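Local atomic coordinates of putative isohexenylglutaconyl-CoA hydratase (Pseudomonas aeruginosa, PDB entry 4ZU2), a protein that probably hydrates isohexenylglutaconyl-CoA in citronellate catabolism, as a trimeric member of the crotonase (enoyl-CoA hydratase/isomerase) family. Residues Ala34-Leu39 with Arg89-Leu94; Asp48-Arg53 with Ala208-Ala213; Leu55-Ala60 with Gln103-Leu108; Ala107-Ala112 with Ala127-Asp132. All blocks are in the same frame, centred on the assembly; numbering follows the deposited sequence.

Contact 1 of 4, residues Ala34-Leu39 with Arg89-Leu94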
loop_
_atom_site.group_PDB
_atom_site.type_symbol
_atom_site.label_atom_id
_atom_site.label_comp_id
_atom_site.label_asym_id
_atom_site.label_seq_id
_atom_site.Cartn_x
_atom_site.Cartn_y
_atom_site.Cartn_z
ATOM N N ALA A 34 14.297 -5.669 -29.958
ATOM C CA ALA A 34 13.184 -5.806 -30.923
ATOM C C ALA A 34 11.773 -5.988 -30.280
ATOM O O ALA A 34 10.815 -5.303 -30.658
ATOM C CB ALA A 34 13.481 -6.931 -31.883
ATOM N N MET A 35 11.653 -6.870 -29.290
ATOM C CA MET A 35 10.359 -7.109 -28.653
ATOM C C MET A 35 9.824 -5.858 -27.917
ATOM O O MET A 35 8.681 -5.513 -28.064
ATOM C CB MET A 35 10.450 -8.297 -27.699
ATOM C CG MET A 35 9.150 -8.589 -26.981
ATOM S SD MET A 35 9.349 -10.061 -26.005
ATOM C CE MET A 35 8.685 -9.833 -24.412
ATOM N N VAL A 36 10.662 -5.177 -27.148
ATOM C CA VAL A 36 10.276 -3.895 -26.527
ATOM C C VAL A 36 9.809 -2.895 -27.592
ATOM O O VAL A 36 8.814 -2.199 -27.420
ATOM C CB VAL A 36 11.472 -3.258 -25.737
ATOM C CG1 VAL A 36 11.095 -1.866 -25.160
ATOM C CG2 VAL A 36 11.937 -4.170 -24.610
ATOM N N GLY A 37 10.546 -2.801 -28.691
ATOM C CA GLY A 37 10.128 -1.926 -29.773
ATOM C C GLY A 37 8.741 -2.307 -30.283
ATOM O O GLY A 37 7.891 -1.463 -30.471
ATOM N N GLU A 38 8.509 -3.597 -30.492
ATOM C CA GLU A 38 7.261 -4.015 -31.085
ATOM C C GLU A 38 6.106 -3.804 -30.110
ATOM O O GLU A 38 5.003 -3.486 -30.531
ATOM C CB GLU A 38 7.330 -5.475 -31.617
ATOM C CG GLU A 38 8.295 -5.598 -32.832
ATOM C CD GLU A 38 8.443 -7.030 -33.377
ATOM O OE1 GLU A 38 8.095 -7.982 -32.647
ATOM O OE2 GLU A 38 8.927 -7.198 -34.524
ATOM N N LEU A 39 6.360 -4.000 -28.823
ATOM C CA LEU A 39 5.297 -3.905 -27.841
ATOM C C LEU A 39 4.850 -2.468 -27.738
ATOM O O LEU A 39 3.666 -2.190 -27.555
ATOM C CB LEU A 39 5.773 -4.342 -26.489
ATOM C CG LEU A 39 5.863 -5.832 -26.300
ATOM C CD1 LEU A 39 6.797 -6.120 -25.102
ATOM C CD2 LEU A 39 4.527 -6.474 -26.096
ATOM N N ARG A 89 16.295 2.812 -20.264
ATOM C CA ARG A 89 15.230 3.813 -20.194
ATOM C C ARG A 89 14.071 3.529 -21.154
ATOM O O ARG A 89 12.904 3.722 -20.797
ATOM C CB ARG A 89 15.731 5.239 -20.434
ATOM C CG ARG A 89 14.625 6.261 -20.225
ATOM C CD ARG A 89 14.144 6.217 -18.807
ATOM N NE ARG A 89 13.142 7.218 -18.465
ATOM C CZ ARG A 89 11.835 7.047 -18.630
ATOM N NH1 ARG A 89 11.375 5.913 -19.148
ATOM N NH2 ARG A 89 10.992 8.002 -18.260
ATOM N N ALA A 90 14.377 3.057 -22.370
ATOM C CA ALA A 90 13.312 2.642 -23.284
ATOM C C ALA A 90 12.490 1.442 -22.752
ATOM O O ALA A 90 11.322 1.326 -23.056
ATOM C CB ALA A 90 13.846 2.352 -24.693
ATOM N N PHE A 91 13.082 0.569 -21.947
ATOM C CA PHE A 91 12.301 -0.497 -21.352
ATOM C C PHE A 91 11.444 0.178 -20.237
ATOM O O PHE A 91 10.332 -0.246 -19.936
ATOM C CB PHE A 91 13.167 -1.662 -20.845
ATOM C CG PHE A 91 12.426 -2.593 -19.885
ATOM C CD1 PHE A 91 11.308 -3.301 -20.297
ATOM C CD2 PHE A 91 12.807 -2.698 -18.560
ATOM C CE1 PHE A 91 10.618 -4.112 -19.426
ATOM C CE2 PHE A 91 12.090 -3.511 -17.676
ATOM C CZ PHE A 91 11.009 -4.232 -18.132
ATOM N N GLY A 92 11.925 1.276 -19.681
ATOM C CA GLY A 92 11.113 2.018 -18.729
ATOM C C GLY A 92 9.940 2.696 -19.430
ATOM O O GLY A 92 8.847 2.799 -18.871
ATOM N N SER A 93 10.166 3.164 -20.650
ATOM C CA SER A 93 9.083 3.756 -21.424
ATOM C C SER A 93 8.033 2.711 -21.756
ATOM O O SER A 93 6.855 3.034 -21.757
ATOM C CB SER A 93 9.588 4.405 -22.702
ATOM O OG SER A 93 10.534 5.394 -22.416
ATOM N N LEU A 94 8.427 1.463 -22.015
ATOM C CA LEU A 94 7.410 0.418 -22.255
ATOM C C LEU A 94 6.505 0.261 -21.031
ATOM O O LEU A 94 5.325 0.132 -21.177
ATOM C CB LEU A 94 8.030 -0.930 -22.617
ATOM C CG LEU A 94 7.153 -2.177 -22.444
ATOM C CD1 LEU A 94 5.869 -2.091 -23.209
ATOM C CD2 LEU A 94 7.912 -3.402 -22.934
#
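Val36 is the first residue of 34-39 to reach across to 89-94, and its two methyls do different jobs. Its CG1 stands anti to the backbone N (chi1 176°) and projects at the turn of the other helix. There Val36 CG1 lies 3.8 Å from Ala90 O and 4.2 Å from Phe91 CA. It also touches the root of the next side chain, with Val36 CG1 4.1 Å from Leu94 CB. The second methyl meets the aromatic ring more loosely, Val36 CG2 being 4.4 Å from Phe91 CD1. The CA atoms of Val36 and Phe91 are 6.5 Å apart, the nearest pair in the register.

The two helices run in roughly the same direction, 35° apart, with 9.8 Å between the axes of the short segments. This is helix-helix packing within the crotonase fold. Helix 33-47 links strands 17-22 and 54-59, and helix 81-99 lies between strands 54-59 and 104-109.

One turn after Val36, Leu39 meets Leu94 obliquely. Leu39 CD1 is 3.7 Å from Leu94 CD2, and Leu39 CB is 4.0 Å from Leu94 CD1. Leu94 thus spreads both methyls over Leu39 while its CB stays against Val36 CG1. Both leucines are buried. Leu39 also packs on Ile20 and Leu22 of strand 17-22, and Leu94 on Arg40 and Leu43 further along helix 33-47. No hydrogen bond joins the two segments. Arg89 turns elsewhere and makes a salt bridge to Asp232 of the second subunit.

Contact 2 of 4, residues Asp48-Arg53 with Ala208-Ala213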
loop_
_atom_site.group_PDB
_atom_site.type_symbol
_atom_site.label_atom_id
_atom_site.label_comp_id
_atom_site.label_asym_id
_atom_site.label_seq_id
_atom_site.Cartn_x
_atom_site.Cartn_y
_atom_site.Cartn_z
ATOM N N ASP A 48 -5.372 5.215 -28.772
ATOM C CA ASP A 48 -6.541 6.081 -29.022
ATOM C C ASP A 48 -7.725 5.343 -29.632
ATOM O O ASP A 48 -8.717 5.963 -29.972
ATOM C CB ASP A 48 -6.197 7.277 -29.925
ATOM C CG ASP A 48 -5.167 8.204 -29.313
ATOM O OD1 ASP A 48 -4.837 8.053 -28.114
ATOM O OD2 ASP A 48 -4.699 9.107 -30.043
ATOM N N ASP A 49 -7.635 4.025 -29.748
ATOM C CA ASP A 49 -8.712 3.254 -30.348
ATOM C C ASP A 49 -9.613 2.571 -29.337
ATOM O O ASP A 49 -9.233 1.546 -28.748
ATOM C CB ASP A 49 -8.139 2.190 -31.271
ATOM C CG ASP A 49 -9.197 1.561 -32.122
ATOM O OD1 ASP A 49 -9.882 0.636 -31.645
ATOM O OD2 ASP A 49 -9.372 2.032 -33.250
ATOM N N ARG A 50 -10.831 3.096 -29.190
ATOM C CA ARG A 50 -11.765 2.630 -28.156
ATOM C C ARG A 50 -12.552 1.400 -28.591
ATOM O O ARG A 50 -13.311 0.833 -27.802
ATOM C CB ARG A 50 -12.744 3.737 -27.758
ATOM C CG ARG A 50 -12.110 4.934 -27.039
ATOM C CD ARG A 50 -11.524 4.611 -25.650
ATOM N NE ARG A 50 -10.404 5.508 -25.371
ATOM C CZ ARG A 50 -9.131 5.238 -25.629
ATOM N NH1 ARG A 50 -8.769 4.059 -26.141
ATOM N NH2 ARG A 50 -8.211 6.159 -25.368
ATOM N N SER A 51 -12.377 0.987 -29.846
ATOM C CA SER A 51 -12.849 -0.320 -30.241
ATOM C C SER A 51 -11.987 -1.405 -29.556
ATOM O O SER A 51 -12.464 -2.508 -29.302
ATOM C CB SER A 51 -12.893 -0.448 -31.774
ATOM O OG SER A 51 -11.712 -1.016 -32.303
ATOM N N VAL A 52 -10.737 -1.088 -29.208
ATOM C CA VAL A 52 -9.871 -2.037 -28.478
ATOM C C VAL A 52 -9.991 -1.789 -26.973
ATOM O O VAL A 52 -9.475 -0.803 -26.466
ATOM C CB VAL A 52 -8.408 -1.887 -28.935
ATOM C CG1 VAL A 52 -7.528 -2.934 -28.268
ATOM C CG2 VAL A 52 -8.300 -2.005 -30.458
ATOM N N ARG A 53 -10.698 -2.668 -26.271
ATOM C CA ARG A 53 -11.178 -2.407 -24.902
ATOM C C ARG A 53 -10.354 -3.205 -23.895
ATOM O O ARG A 53 -10.360 -2.904 -22.705
ATOM C CB ARG A 53 -12.638 -2.863 -24.761
ATOM C CG ARG A 53 -13.635 -2.196 -25.699
ATOM C CD ARG A 53 -14.989 -2.923 -25.704
ATOM N NE ARG A 53 -15.672 -2.871 -24.407
ATOM C CZ ARG A 53 -16.849 -3.443 -24.138
ATOM N NH1 ARG A 53 -17.523 -4.153 -25.057
ATOM N NH2 ARG A 53 -17.362 -3.315 -22.928
ATOM N N ALA A 208 -17.958 0.476 -20.047
ATOM C CA ALA A 208 -17.721 1.338 -21.230
ATOM C C ALA A 208 -16.238 1.715 -21.398
ATOM O O ALA A 208 -15.509 1.877 -20.411
ATOM C CB ALA A 208 -18.576 2.621 -21.137
ATOM N N PRO A 209 -15.788 1.887 -22.642
ATOM C CA PRO A 209 -14.367 2.159 -22.885
ATOM C C PRO A 209 -13.862 3.590 -22.589
ATOM O O PRO A 209 -12.749 3.760 -22.107
ATOM C CB PRO A 209 -14.192 1.820 -24.371
ATOM C CG PRO A 209 -15.565 1.810 -24.956
ATOM C CD PRO A 209 -16.479 1.408 -23.855
ATOM N N ASN A 210 -14.633 4.613 -22.891
ATOM C CA ASN A 210 -14.211 5.949 -22.502
ATOM C C ASN A 210 -14.290 6.145 -20.994
ATOM O O ASN A 210 -13.437 6.825 -20.425
ATOM C CB ASN A 210 -14.989 7.024 -23.235
ATOM C CG ASN A 210 -14.812 6.939 -24.717
ATOM O OD1 ASN A 210 -13.878 7.510 -25.285
ATOM N ND2 ASN A 210 -15.691 6.202 -25.358
ATOM N N ALA A 211 -15.264 5.513 -20.344
ATOM C CA ALA A 211 -15.382 5.594 -18.888
ATOM C C ALA A 211 -14.201 4.938 -18.234
ATOM O O ALA A 211 -13.617 5.505 -17.308
ATOM C CB ALA A 211 -16.704 4.922 -18.359
ATOM N N ASN A 212 -13.876 3.717 -18.679
ATOM C CA ASN A 212 -12.744 2.981 -18.120
ATOM C C ASN A 212 -11.451 3.803 -18.285
ATOM O O ASN A 212 -10.693 3.987 -17.338
ATOM C CB ASN A 212 -12.588 1.606 -18.795
ATOM C CG ASN A 212 -13.132 0.462 -17.962
ATOM O OD1 ASN A 212 -13.741 0.663 -16.898
ATOM N ND2 ASN A 212 -12.889 -0.765 -18.430
ATOM N N ALA A 213 -11.245 4.322 -19.491
ATOM C CA ALA A 213 -10.055 5.083 -19.806
ATOM C C ALA A 213 -9.866 6.297 -18.857
ATOM O O ALA A 213 -8.845 6.409 -18.188
ATOM C CB ALA A 213 -10.116 5.520 -21.244
HETATM O O HOH W 1 -11.836 -0.832 -21.390
#
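The first turn of helix 209-221 packs its leading residue, Pro209, on Arg50 in the type I beta turn Asp49-Val52. Ala208 holds the N-cap position. Pro209 CB sits 3.7 Å from Arg50 O and faces the Arg50 side chain too, 4.1 Å from its CD. Arg50 is bent at chi2 (-66°), which carries its aliphatic part along the helix start. Arg50 CG comes 3.6 Å from Asn210 OD1, while the guanidinium and amide planes stand 62° apart. Further out, Arg50 NE passes 4.1 Å from Ala213 CB. The charged end of Arg50 is used elsewhere, with NH1 bonded to Arg47 O. Likewise the amide ND2 of Asn210 is held by Glu246.

Arg53 adds the flank of its chain, its CG 4.3 Å from Pro209 CB. Its guanidinium is bonded to Arg205 O, Cys207 O and Trp262 O. On the far side of the turn, Ser51 OG donates to the syn lone pair of Asp49 OD1 at 2.6 Å.

No direct hydrogen bond crosses between the segments. One water bridges them, donating to Arg53 O (2.9 Å) and accepting from Asn212 ND2. Asn212 also bonds Thr140 and Leu167 of the third subunit, so the water ties the loop to a residue of the subunit interface. The contact therefore rests mainly on packing of arginine side chains against Pro209, Asn210 and Ala213, plus one water bridge, while N-H groups of both guanidinium groups bond backbone carbonyls outside the contact.

Contact 3 of 4, residues Leu55-Ala60 with Gln103-Leu108; sequences LVLRGA and QLLVAL
Four backbone hydrogen bonds join Leu55 and Leu57 to the strand beside them. Leu55 N donates to Leu104 O, and Leu55 O accepts from Val106 N; both bonds are short, at 2.6 Å. The second is almost straight, 178° at the hydrogen. Leu57 repeats the pattern, its N reaching Val106 O at 2.9 Å and its O taking Leu108 N at 3.0 Å. Leu55 and Leu57 thus each bond the residues before and after their paired neighbours, Leu105 and Ala107, as in a parallel ladder. A CA-H...O contact of 3.3 Å from Val56 CA gives Val106 O a second approach. At the end of strand 54-59, a water accepts from Gly59 N and donates to Leu108 O, extending the link.

Leu55, Leu57, Leu105 and Ala107 share one face. There Leu105 CD1 comes 3.8 Å from Leu55 CB and also touches Leu57 CB. The outer carbons of Leu55 lean over the bent chain of Gln103, with Leu55 CG 3.8 Å from Gln103 CB. NE2 of Gln103 is held by Val46 O and Val52 O. On the other face, Val56 and Val106 stand side by side. Arg58 runs alongside Leu108, pointing the same way, and its CD lies 3.8 Å from Leu108 CD2.

These are central neighbours in the parallel part of the crotonase sheet, joined by a beta-alpha-beta crossover through helices 70-76 and 81-99. In this family the chain following two such strands supplies the N-H groups of the oxyanion hole.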
loop_
_atom_site.group_PDB
_atom_site.type_symbol
_atom_site.label_atom_id
_atom_site.label_comp_id
_atom_site.label_asym_id
_atom_site.label_seq_id
_atom_site.Cartn_x
_atom_site.Cartn_y
_atom_site.Cartn_z
ATOM N N LEU A 55 -6.508 -5.795 -23.456
ATOM C CA LEU A 55 -5.300 -6.410 -23.941
ATOM C C LEU A 55 -5.015 -7.580 -23.027
ATOM O O LEU A 55 -5.154 -7.470 -21.800
ATOM C CB LEU A 55 -4.118 -5.446 -23.939
ATOM C CG LEU A 55 -4.397 -4.109 -24.648
ATOM C CD1 LEU A 55 -3.312 -3.071 -24.313
ATOM C CD2 LEU A 55 -4.548 -4.291 -26.152
ATOM N N VAL A 56 -4.673 -8.708 -23.650
ATOM C CA VAL A 56 -4.217 -9.885 -22.926
ATOM C C VAL A 56 -2.781 -10.160 -23.349
ATOM O O VAL A 56 -2.425 -10.122 -24.510
ATOM C CB VAL A 56 -5.137 -11.091 -23.146
ATOM C CG1 VAL A 56 -4.835 -12.149 -22.110
ATOM C CG2 VAL A 56 -6.599 -10.663 -23.041
ATOM N N LEU A 57 -1.955 -10.342 -22.351
ATOM C CA LEU A 57 -0.558 -10.336 -22.505
ATOM C C LEU A 57 -0.147 -11.693 -22.020
ATOM O O LEU A 57 -0.467 -12.079 -20.897
ATOM C CB LEU A 57 0.052 -9.237 -21.646
ATOM C CG LEU A 57 1.555 -9.072 -21.827
ATOM C CD1 LEU A 57 1.935 -8.940 -23.277
ATOM C CD2 LEU A 57 2.044 -7.858 -21.026
ATOM N N ARG A 58 0.526 -12.429 -22.895
ATOM C CA ARG A 58 0.788 -13.832 -22.634
ATOM C C ARG A 58 2.097 -14.287 -23.280
ATOM O O ARG A 58 2.635 -13.631 -24.162
ATOM C CB ARG A 58 -0.389 -14.690 -23.131
ATOM C CG ARG A 58 -0.655 -15.913 -22.259
ATOM C CD ARG A 58 -1.788 -16.800 -22.776
ATOM N NE ARG A 58 -1.938 -16.772 -24.233
ATOM C CZ ARG A 58 -3.072 -16.497 -24.884
ATOM N NH1 ARG A 58 -4.215 -16.220 -24.234
ATOM N NH2 ARG A 58 -3.061 -16.512 -26.216
ATOM N N GLY A 59 2.604 -15.419 -22.809
ATOM C CA GLY A 59 3.879 -15.941 -23.249
ATOM C C GLY A 59 3.716 -17.277 -23.961
ATOM O O GLY A 59 2.908 -18.117 -23.578
ATOM N N ALA A 60 4.473 -17.471 -25.031
ATOM C CA ALA A 60 4.381 -18.706 -25.763
ATOM C C ALA A 60 4.956 -19.833 -24.909
ATOM O O ALA A 60 5.876 -19.612 -24.108
ATOM C CB ALA A 60 5.115 -18.589 -27.051
ATOM N N GLN A 103 -6.889 0.917 -22.370
ATOM C CA GLN A 103 -7.419 -0.441 -22.259
ATOM C C GLN A 103 -7.211 -1.070 -20.900
ATOM O O GLN A 103 -6.233 -0.752 -20.203
ATOM C CB GLN A 103 -6.641 -1.367 -23.236
ATOM C CG GLN A 103 -6.882 -1.143 -24.719
ATOM C CD GLN A 103 -6.096 -0.002 -25.299
ATOM O OE1 GLN A 103 -5.030 0.370 -24.793
ATOM N NE2 GLN A 103 -6.622 0.567 -26.387
ATOM N N LEU A 104 -8.085 -2.026 -20.575
ATOM C CA LEU A 104 -7.797 -3.027 -19.542
ATOM C C LEU A 104 -6.660 -3.969 -20.053
ATOM O O LEU A 104 -6.724 -4.489 -21.161
ATOM C CB LEU A 104 -9.046 -3.849 -19.225
ATOM C CG LEU A 104 -8.993 -4.730 -17.978
ATOM C CD1 LEU A 104 -9.254 -3.942 -16.710
ATOM C CD2 LEU A 104 -9.989 -5.921 -18.066
ATOM N N LEU A 105 -5.621 -4.151 -19.240
ATOM C CA LEU A 105 -4.475 -4.960 -19.590
ATOM C C LEU A 105 -4.515 -6.142 -18.657
ATOM O O LEU A 105 -4.397 -5.978 -17.439
ATOM C CB LEU A 105 -3.179 -4.191 -19.400
ATOM C CG LEU A 105 -1.885 -5.008 -19.588
ATOM C CD1 LEU A 105 -1.756 -5.651 -20.991
ATOM C CD2 LEU A 105 -0.660 -4.158 -19.336
ATOM N N VAL A 106 -4.731 -7.320 -19.222
ATOM C CA VAL A 106 -4.764 -8.541 -18.425
ATOM C C VAL A 106 -3.478 -9.324 -18.674
ATOM O O VAL A 106 -3.137 -9.577 -19.819
ATOM C CB VAL A 106 -5.991 -9.425 -18.773
ATOM C CG1 VAL A 106 -6.083 -10.637 -17.819
ATOM C CG2 VAL A 106 -7.250 -8.591 -18.738
ATOM N N ALA A 107 -2.762 -9.690 -17.610
ATOM C CA ALA A 107 -1.615 -10.565 -17.776
ATOM C C ALA A 107 -1.922 -11.997 -17.341
ATOM O O ALA A 107 -2.312 -12.230 -16.227
ATOM C CB ALA A 107 -0.371 -10.031 -17.059
ATOM N N LEU A 108 -1.695 -12.945 -18.246
ATOM C CA LEU A 108 -1.770 -14.361 -17.934
ATOM C C LEU A 108 -0.345 -14.908 -17.796
ATOM O O LEU A 108 0.371 -15.120 -18.791
ATOM C CB LEU A 108 -2.579 -15.068 -19.035
ATOM C CG LEU A 108 -3.273 -16.398 -18.695
ATOM C CD1 LEU A 108 -4.087 -16.268 -17.435
ATOM C CD2 LEU A 108 -4.171 -16.814 -19.811
HETATM O O HOH W 2 2.227 -16.696 -19.936
#

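Contact 4 of 4, residues Ala107-Ala112 with Ala127-Asp132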
loop_
_atom_site.group_PDB
_atom_site.type_symbol
_atom_site.label_atom_id
_atom_site.label_comp_id
_atom_site.label_asym_id
_atom_site.label_seq_id
_atom_site.Cartn_x
_atom_site.Cartn_y
_atom_site.Cartn_z
ATOM N N ALA A 107 -2.762 -9.690 -17.610
ATOM C CA ALA A 107 -1.615 -10.565 -17.776
ATOM C C ALA A 107 -1.922 -11.997 -17.341
ATOM O O ALA A 107 -2.312 -12.230 -16.227
ATOM C CB ALA A 107 -0.371 -10.031 -17.059
ATOM N N LEU A 108 -1.695 -12.945 -18.246
ATOM C CA LEU A 108 -1.770 -14.361 -17.934
ATOM C C LEU A 108 -0.345 -14.908 -17.796
ATOM O O LEU A 108 0.371 -15.120 -18.791
ATOM C CB LEU A 108 -2.579 -15.068 -19.035
ATOM C CG LEU A 108 -3.273 -16.398 -18.695
ATOM C CD1 LEU A 108 -4.087 -16.268 -17.435
ATOM C CD2 LEU A 108 -4.171 -16.814 -19.811
ATOM N N VAL A 109 0.106 -15.075 -16.556
ATOM C CA VAL A 109 1.514 -15.374 -16.308
ATOM C C VAL A 109 1.726 -16.866 -15.933
ATOM O O VAL A 109 1.123 -17.389 -15.014
ATOM C CB VAL A 109 2.135 -14.389 -15.257
ATOM C CG1 VAL A 109 1.921 -12.912 -15.682
ATOM C CG2 VAL A 109 1.563 -14.608 -13.905
ATOM N N GLU A 110 2.583 -17.537 -16.691
ATOM C CA GLU A 110 2.879 -18.944 -16.491
ATOM C C GLU A 110 4.372 -19.071 -16.471
ATOM O O GLU A 110 5.044 -18.293 -17.112
ATOM C CB GLU A 110 2.347 -19.759 -17.649
ATOM C CG GLU A 110 0.887 -19.595 -17.874
ATOM C CD GLU A 110 0.449 -20.302 -19.120
ATOM O OE1 GLU A 110 0.166 -21.533 -19.033
ATOM O OE2 GLU A 110 0.434 -19.623 -20.186
ATOM N N GLY A 111 4.868 -20.068 -15.741
ATOM C CA GLY A 111 6.280 -20.427 -15.722
ATOM C C GLY A 111 7.143 -19.277 -15.251
ATOM O O GLY A 111 6.878 -18.701 -14.205
ATOM N N ALA A 112 8.139 -18.907 -16.052
ATOM C CA ALA A 112 9.080 -17.861 -15.639
ATOM C C ALA A 112 8.511 -16.443 -15.789
ATOM O O ALA A 112 8.093 -16.020 -16.885
ATOM C CB ALA A 112 10.394 -18.001 -16.417
ATOM N N ALA A 127 -3.793 -9.453 -13.272
ATOM C CA ALA A 127 -2.836 -10.557 -13.447
ATOM C C ALA A 127 -3.430 -11.873 -12.905
ATOM O O ALA A 127 -3.925 -11.944 -11.752
ATOM C CB ALA A 127 -1.588 -10.261 -12.734
ATOM N N ILE A 128 -3.404 -12.888 -13.757
ATOM C CA ILE A 128 -3.844 -14.239 -13.424
ATOM C C ILE A 128 -2.620 -15.163 -13.582
ATOM O O ILE A 128 -2.099 -15.298 -14.676
ATOM C CB ILE A 128 -4.966 -14.687 -14.393
ATOM C CG1 ILE A 128 -6.179 -13.732 -14.337
ATOM C CG2 ILE A 128 -5.411 -16.110 -14.084
ATOM C CD1 ILE A 128 -6.930 -13.580 -15.636
ATOM N N ALA A 129 -2.160 -15.793 -12.505
ATOM C CA ALA A 129 -0.948 -16.622 -12.576
ATOM C C ALA A 129 -1.258 -18.097 -12.402
ATOM O O ALA A 129 -2.235 -18.476 -11.733
ATOM C CB ALA A 129 0.041 -16.201 -11.531
ATOM N N ALA A 130 -0.415 -18.919 -13.024
ATOM C CA ALA A 130 -0.367 -20.357 -12.766
ATOM C C ALA A 130 0.318 -20.576 -11.414
ATOM O O ALA A 130 1.334 -19.954 -11.140
ATOM C CB ALA A 130 0.426 -21.007 -13.850
ATOM N N ALA A 131 -0.222 -21.447 -10.565
ATOM C CA ALA A 131 0.372 -21.701 -9.251
ATOM C C ALA A 131 1.830 -22.084 -9.308
ATOM O O ALA A 131 2.558 -21.853 -8.347
ATOM C CB ALA A 131 -0.398 -22.823 -8.519
ATOM N N ASP A 132 2.250 -22.723 -10.396
ATOM C CA ASP A 132 3.636 -23.167 -10.514
ATOM C C ASP A 132 4.517 -22.132 -11.264
ATOM O O ASP A 132 5.633 -22.439 -11.694
ATOM C CB ASP A 132 3.691 -24.556 -11.185
ATOM C CG ASP A 132 3.015 -24.579 -12.558
ATOM O OD1 ASP A 132 2.629 -23.488 -13.030
ATOM O OD2 ASP A 132 2.868 -25.674 -13.170
HETATM O O HOH W 3 3.331 -22.555 -15.236
#
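Ile128 meets Leu108 and Ala107 from its CB outward. Ile128 CB is 3.5 Å from Leu108 CD1 and also comes near Ala107 O. CG2, anti to the backbone N, stays against the same methyl, 3.6 Å from Leu108 CD1. CG1 takes the other branch, anti to the carbonyl carbon (chi1 -59°). It carries CD1 across toward strand 104-109, to Val106.

The backbones pair in parallel. Ile128 N donates to Ala107 O at 2.8 Å, and Ile128 O accepts from Val109 N at 2.9 Å. Ala130 N completes the set on Val109 O. The Val109 bond is set off from the others at its acceptor, the donor tilted 23° from the carbonyl plane of Ile128.

Small residues line the opposite face. Val109 CG2 sits between its backbone N and carbonyl carbon and faces the Ala129 methyl. The modelled gap is tighter than normal packing, so its exact value is doubtful. At the end of the pairing, Glu110 CG lies 4.3 Å from Ala130 CB. A water then bridges the diverging chains, accepting from Gly111 N (3.0 Å) and donating to Asp132 OD1.

Strand 104-109 has strand 54-59 as its other neighbour, and strand 126-130 has strand 185-187. Leu108 and Ile128 turn to helix 190-205, at Leu193, Glu194 and Arg196. Val109 and Ala129 turn to Phe135 of strand 134-136.

How the contacts relate
Contacts 3 and 4 are successive steps across one sheet. They share Ala107 and Leu108, their centres lie 11 Å apart, and Val106 CG1 packs 3.8 Å from Ile128 CD1. Contact 2 touches the start of contact 3, where Arg53 O and Leu104 N are 3.2 Å apart, probably hydrogen-bonded. Contact 1 joins the helices that precede the two strands of contact 3; its centre is 16 Å from that of contact 3. Contacts 2 and 4 lie on opposite sides of the chain's centre, 26 Å between centres. By analogy with other crotonases, the active site probably lies beyond the C-terminal ends of the strands in contact 3, on the far side from contact 2.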